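Local coordinates for protein putative 3-hydroxybutyryl-CoA dehydratase (Rhodopseudomonas palustris, PDB 3HIN) that probably acts as a lyase of the enoyl-CoA hydratase/isomerase (crotonase) family, interconverting 3-hydroxyacyl-CoA and enoyl-CoA thioesters by loss or addition of water, at residues I12-L18 and G43-L48; P25-L31 and I59-H65. One frame throughout, in Å; residues are numbered along the deposited sequence.

Interaction 2 pairs two neighbouring parallel strands of the main sheet of this crotonase-like fold, and interaction 1 lays the segment that leads into strand 18-23, one of the two outermost strands of that sheet within the chain, against the helix joining those two parallel strands. The chain runs through them alternately: 12-18, then 25-31, then helix 42-51, then 59-65. Their centres are about 15 Å apart, yet they touch. Leu18 CD2 lies 4.0 Å from Leu31 CD1 and equally far from Gly30 O, and Leu48 CD1 of the helix comes within 4.2 Å of Ile29 CG2 on the strand. Interaction 1 is the more peripheral, about 17 Å from the centre of the chain against about 11 Å for interaction 2.

Interaction 1: I12-L18 and G43-L48; sequences IADPSTL and GLMAAL
Leu18 reaches helix 42-51 with both branches of its side chain. CD1 presses on Ala47 CB at 3.5 Å, tighter than usual for two carbons, while CD2 meets Leu44 CG at 3.9 Å, the two leucines crossing at about a right angle. Beside them Thr17 runs obliquely over Leu44. Its hydroxyl, lodged between backbone N and carbonyl carbon (chi1 59°), sits 3.2 Å from Leu44 CB but spends its proton on Asp14 O, which also accepts from Thr17 N. Earlier in the segment, Ala13 lies against the helix backbone, with its CB 3.5 Å from Ala47 N and its CA 3.7 Å from Ala46 CB. One hydrogen bond ties the two segments: Asp14 N gives to Gly43 O at 3.0 Å, nearly straight (171°) but from above the carbonyl plane. That oxygen keeps its helical bond from Ala47 N, which arrives on the opposite face. The carboxylate of Asp14 turns back to its own segment, where OD2 takes both the hydroxyl and the backbone N of Ser16. The result is an Asx turn starting a short 3-10 turn, which delivers the chain from the helix surface into outermost strand 18-23 of the chain's crotonase-like sheet.

Interaction 2: P25-L31 and I59-H65; sequences PVLTIGL and IRAVVIH
His65 folds its imidazole over Gly30, whose CA lies 3.6 Å from the ring centroid, over the ring face, a CH-pi contact made possible because glycine brings no side chain under the ring. The two residues face each other across parallel strands 26-31 and 61-66, the strands of a beta-alpha-beta crossover whose helix is 42-51, within the main sheet of the crotonase-like fold. The strand axes are 4.6 Å apart at closest and cross at -19°.

Backbone bonds alternate in the parallel manner: Leu27 N, Ile29 N and Leu31 N donate to the carbonyls of Ala61, Val63 and His65, and the oxygens of Leu27 and Ile29 accept from Val63 N and His65 N. At the start of the pairing Pro25 O receives Arg60 N at 2.7 Å, in the carbonyl plane, and a weak second bond from Ala61 N. Arg60, bent at chi3, brings its guanidinium back so that Pro25 CB covers one face near the rim, while its NE is held by Ala209 O.

Side chains divide between the two faces. On one, Ile29 CD1 meets Val62 CG1 at 3.7 Å and Leu31 CD1 meets Ile64 CG2 at 3.8 Å, each pair running obliquely; Ile59 curls its CG2 against Leu27 CB, and Leu52, after the helix, touches Ile29. On the other, Val26 CG1 packs on Val63 CG2, with Leu202 and Asn206 of helix 197-208 against Val26. Tyr198 of that helix meets the His65 ring, its plane inclined by about 55°. A chi1 of 64° sets the imidazole between backbone N and carbonyl carbon and swings it across toward the first strand, where one water in the ring plane links His65 NE2, at 2.9 Å, to Thr28 OG1, at 2.8 Å.

Interaction 1: I12-L18 and G43-L48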
loop_
_atom_site.group_PDB
_atom_site.type_symbol
_atom_site.label_atom_id
_atom_site.label_comp_id
_atom_site.label_asym_id
_atom_site.label_seq_id
_atom_site.Cartn_x
_atom_site.Cartn_y
_atom_site.Cartn_z
ATOM N N ILE A 12 16.016 -13.780 21.792
ATOM C CA ILE A 12 17.204 -13.362 22.498
ATOM C C ILE A 12 18.390 -13.195 21.514
ATOM O O ILE A 12 18.598 -14.053 20.670
ATOM C CB ILE A 12 17.529 -14.344 23.684
ATOM C CG1 ILE A 12 16.358 -14.371 24.691
ATOM C CG2 ILE A 12 18.861 -13.970 24.347
ATOM C CD1 ILE A 12 15.891 -12.926 25.297
ATOM N N ALA A 13 19.186 -12.131 21.652
ATOM C CA ALA A 13 20.332 -11.956 20.760
ATOM C C ALA A 13 21.285 -13.133 20.930
ATOM O O ALA A 13 21.455 -13.621 22.061
ATOM C CB ALA A 13 21.038 -10.678 21.066
ATOM N N ASP A 14 21.911 -13.561 19.820
ATOM C CA ASP A 14 23.140 -14.393 19.879
ATOM C C ASP A 14 24.375 -13.604 19.404
ATOM O O ASP A 14 24.791 -13.686 18.245
ATOM C CB ASP A 14 23.028 -15.666 19.033
ATOM C CG ASP A 14 24.311 -16.542 19.082
ATOM O OD1 ASP A 14 24.332 -17.589 18.423
ATOM O OD2 ASP A 14 25.323 -16.192 19.737
ATOM N N PRO A 15 24.955 -12.844 20.294
ATOM C CA PRO A 15 26.074 -12.005 19.939
ATOM C C PRO A 15 27.307 -12.786 19.392
ATOM O O PRO A 15 28.220 -12.172 18.839
ATOM C CB PRO A 15 26.438 -11.321 21.282
ATOM C CG PRO A 15 25.876 -12.251 22.340
ATOM C CD PRO A 15 24.605 -12.758 21.715
ATOM N N SER A 16 27.352 -14.107 19.544
ATOM C CA SER A 16 28.506 -14.838 19.064
ATOM C C SER A 16 28.423 -14.924 17.561
ATOM O O SER A 16 29.389 -15.324 16.930
ATOM C CB SER A 16 28.564 -16.252 19.621
ATOM O OG SER A 16 27.604 -17.090 18.932
ATOM N N THR A 17 27.264 -14.578 16.975
ATOM C CA THR A 17 27.105 -14.627 15.505
ATOM C C THR A 17 27.608 -13.334 14.859
ATOM O O THR A 17 27.406 -13.143 13.699
ATOM C CB THR A 17 25.611 -14.786 15.059
ATOM O OG1 THR A 17 24.855 -13.681 15.567
ATOM C CG2 THR A 17 25.026 -16.074 15.574
ATOM N N LEU A 18 28.248 -12.439 15.605
ATOM C CA LEU A 18 28.609 -11.099 15.055
ATOM C C LEU A 18 29.992 -10.836 15.589
ATOM O O LEU A 18 30.294 -11.325 16.645
ATOM C CB LEU A 18 27.671 -9.978 15.568
ATOM C CG LEU A 18 26.238 -9.974 15.019
ATOM C CD1 LEU A 18 25.491 -8.775 15.579
ATOM C CD2 LEU A 18 26.155 -10.014 13.469
ATOM N N GLY A 43 18.627 -15.081 16.055
ATOM C CA GLY A 43 19.503 -14.558 17.084
ATOM C C GLY A 43 20.550 -13.621 16.465
ATOM O O GLY A 43 21.057 -12.685 17.097
ATOM N N LEU A 44 20.884 -13.853 15.208
ATOM C CA LEU A 44 21.869 -12.977 14.613
ATOM C C LEU A 44 21.178 -11.631 14.413
ATOM O O LEU A 44 21.698 -10.616 14.818
ATOM C CB LEU A 44 22.508 -13.534 13.349
ATOM C CG LEU A 44 23.361 -12.551 12.514
ATOM C CD1 LEU A 44 24.222 -13.327 11.592
ATOM C CD2 LEU A 44 22.523 -11.557 11.681
ATOM N N MET A 45 19.969 -11.695 13.876
ATOM C CA MET A 45 19.135 -10.533 13.652
ATOM C C MET A 45 18.876 -9.773 14.922
ATOM O O MET A 45 18.952 -8.536 14.924
ATOM C CB MET A 45 17.853 -10.949 12.904
ATOM C CG MET A 45 18.165 -11.355 11.436
ATOM S SD MET A 45 18.556 -9.895 10.391
ATOM C CE MET A 45 16.850 -9.377 10.303
ATOM N N ALA A 46 18.589 -10.482 16.015
ATOM C CA ALA A 46 18.393 -9.811 17.315
ATOM C C ALA A 46 19.674 -9.146 17.821
ATOM O O ALA A 46 19.648 -8.001 18.315
ATOM C CB ALA A 46 17.831 -10.758 18.337
ATOM N N ALA A 47 20.801 -9.845 17.680
ATOM C CA ALA A 47 22.114 -9.282 18.033
ATOM C C ALA A 47 22.381 -8.054 17.196
ATOM O O ALA A 47 22.914 -7.116 17.723
ATOM C CB ALA A 47 23.269 -10.280 17.810
ATOM N N LEU A 48 22.076 -8.122 15.897
ATOM C CA LEU A 48 22.178 -6.979 14.981
ATOM C C LEU A 48 21.355 -5.751 15.426
ATOM O O LEU A 48 21.865 -4.669 15.544
ATOM C CB LEU A 48 21.724 -7.399 13.571
ATOM C CG LEU A 48 21.869 -6.369 12.454
ATOM C CD1 LEU A 48 23.322 -5.818 12.458
ATOM C CD2 LEU A 48 21.519 -6.951 11.022
#

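Interaction 2: P25-L31 and I59-H65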
loop_
_atom_site.group_PDB
_atom_site.type_symbol
_atom_site.label_atom_id
_atom_site.label_comp_id
_atom_site.label_asym_id
_atom_site.label_seq_id
_atom_site.Cartn_x
_atom_site.Cartn_y
_atom_site.Cartn_z
ATOM N N PRO A 25 36.014 6.310 14.448
ATOM C CA PRO A 25 34.605 6.585 14.782
ATOM C C PRO A 25 33.623 5.673 14.006
ATOM O O PRO A 25 32.438 6.010 13.852
ATOM C CB PRO A 25 34.463 8.052 14.360
ATOM C CG PRO A 25 35.236 8.073 13.032
ATOM C CD PRO A 25 36.483 7.137 13.314
ATOM N N VAL A 26 34.154 4.567 13.482
ATOM C CA VAL A 26 33.393 3.596 12.718
ATOM C C VAL A 26 33.147 2.306 13.514
ATOM O O VAL A 26 34.096 1.573 13.898
ATOM C CB VAL A 26 34.100 3.226 11.396
ATOM C CG1 VAL A 26 33.176 2.325 10.511
ATOM C CG2 VAL A 26 34.460 4.515 10.647
ATOM N N LEU A 27 31.874 2.048 13.761
ATOM C CA LEU A 27 31.429 0.793 14.360
ATOM C C LEU A 27 31.407 -0.262 13.269
ATOM O O LEU A 27 30.660 -0.142 12.292
ATOM C CB LEU A 27 30.052 0.964 14.949
ATOM C CG LEU A 27 29.441 -0.228 15.708
ATOM C CD1 LEU A 27 30.146 -0.428 17.053
ATOM C CD2 LEU A 27 27.947 -0.071 15.852
ATOM N N THR A 28 32.263 -1.267 13.389
ATOM C CA THR A 28 32.241 -2.288 12.388
ATOM C C THR A 28 31.536 -3.523 12.871
ATOM O O THR A 28 31.786 -3.964 14.008
ATOM C CB THR A 28 33.652 -2.627 11.861
ATOM O OG1 THR A 28 34.398 -3.332 12.855
ATOM C CG2 THR A 28 34.346 -1.307 11.406
ATOM N N ILE A 29 30.715 -4.103 11.994
ATOM C CA ILE A 29 29.838 -5.195 12.361
ATOM C C ILE A 29 29.984 -6.375 11.406
ATOM O O ILE A 29 29.431 -6.372 10.301
ATOM C CB ILE A 29 28.373 -4.758 12.322
ATOM C CG1 ILE A 29 28.086 -3.676 13.355
ATOM C CG2 ILE A 29 27.490 -5.973 12.635
ATOM C CD1 ILE A 29 26.596 -3.113 13.287
ATOM N N GLY A 30 30.681 -7.415 11.831
ATOM C CA GLY A 30 30.959 -8.492 10.895
ATOM C C GLY A 30 30.055 -9.663 11.083
ATOM O O GLY A 30 29.965 -10.172 12.170
ATOM N N LEU A 31 29.345 -10.057 10.033
ATOM C CA LEU A 31 28.457 -11.211 10.096
ATOM C C LEU A 31 29.370 -12.439 10.182
ATOM O O LEU A 31 30.265 -12.636 9.338
ATOM C CB LEU A 31 27.614 -11.308 8.823
ATOM C CG LEU A 31 26.314 -10.479 8.713
ATOM C CD1 LEU A 31 26.250 -9.192 9.518
ATOM C CD2 LEU A 31 25.945 -10.272 7.270
ATOM N N ILE A 59 30.380 7.294 17.680
ATOM C CA ILE A 59 30.318 6.563 16.423
ATOM C C ILE A 59 29.681 7.493 15.399
ATOM O O ILE A 59 28.616 8.091 15.667
ATOM C CB ILE A 59 29.468 5.263 16.537
ATOM C CG1 ILE A 59 30.132 4.215 17.469
ATOM C CG2 ILE A 59 29.067 4.662 15.128
ATOM C CD1 ILE A 59 31.583 3.885 17.185
ATOM N N ARG A 60 30.345 7.600 14.241
ATOM C CA ARG A 60 29.826 8.430 13.145
ATOM C C ARG A 60 29.593 7.704 11.825
ATOM O O ARG A 60 29.167 8.327 10.870
ATOM C CB ARG A 60 30.631 9.742 12.965
ATOM C CG ARG A 60 30.613 10.626 14.234
ATOM C CD ARG A 60 31.213 12.035 14.013
ATOM N NE ARG A 60 32.641 11.942 13.731
ATOM C CZ ARG A 60 33.608 11.727 14.631
ATOM N NH1 ARG A 60 33.328 11.586 15.946
ATOM N NH2 ARG A 60 34.873 11.635 14.205
ATOM N N ALA A 61 29.824 6.389 11.798
ATOM C CA ALA A 61 29.502 5.505 10.706
ATOM C C ALA A 61 29.517 4.062 11.169
ATOM O O ALA A 61 30.142 3.719 12.193
ATOM C CB ALA A 61 30.475 5.700 9.534
ATOM N N VAL A 62 28.801 3.242 10.396
ATOM C CA VAL A 62 28.683 1.815 10.602
ATOM C C VAL A 62 29.048 1.125 9.306
ATOM O O VAL A 62 28.458 1.435 8.274
ATOM C CB VAL A 62 27.226 1.353 10.949
ATOM C CG1 VAL A 62 27.262 -0.127 11.246
ATOM C CG2 VAL A 62 26.697 2.053 12.128
ATOM N N VAL A 63 30.007 0.196 9.360
ATOM C CA VAL A 63 30.286 -0.719 8.235
ATOM C C VAL A 63 29.802 -2.112 8.619
ATOM O O VAL A 63 30.242 -2.659 9.643
ATOM C CB VAL A 63 31.790 -0.776 7.930
ATOM C CG1 VAL A 63 32.113 -1.931 6.975
ATOM C CG2 VAL A 63 32.213 0.577 7.291
ATOM N N ILE A 64 28.894 -2.685 7.824
ATOM C CA ILE A 64 28.509 -4.061 7.992
ATOM C C ILE A 64 29.183 -4.933 6.935
ATOM O O ILE A 64 29.188 -4.609 5.753
ATOM C CB ILE A 64 27.050 -4.239 7.826
ATOM C CG1 ILE A 64 26.300 -3.390 8.814
ATOM C CG2 ILE A 64 26.664 -5.776 7.980
ATOM C CD1 ILE A 64 24.809 -3.409 8.506
ATOM N N HIS A 65 29.771 -6.027 7.359
ATOM C CA HIS A 65 30.643 -6.768 6.459
ATOM C C HIS A 65 30.593 -8.238 6.799
ATOM O O HIS A 65 30.057 -8.582 7.800
ATOM C CB HIS A 65 32.069 -6.227 6.562
ATOM C CG HIS A 65 32.712 -6.420 7.896
ATOM N ND1 HIS A 65 33.788 -7.272 8.093
ATOM C CD2 HIS A 65 32.489 -5.817 9.083
ATOM C CE1 HIS A 65 34.146 -7.238 9.364
ATOM N NE2 HIS A 65 33.387 -6.346 9.980
HETATM O O HOH W 1 33.695 -5.994 12.807
#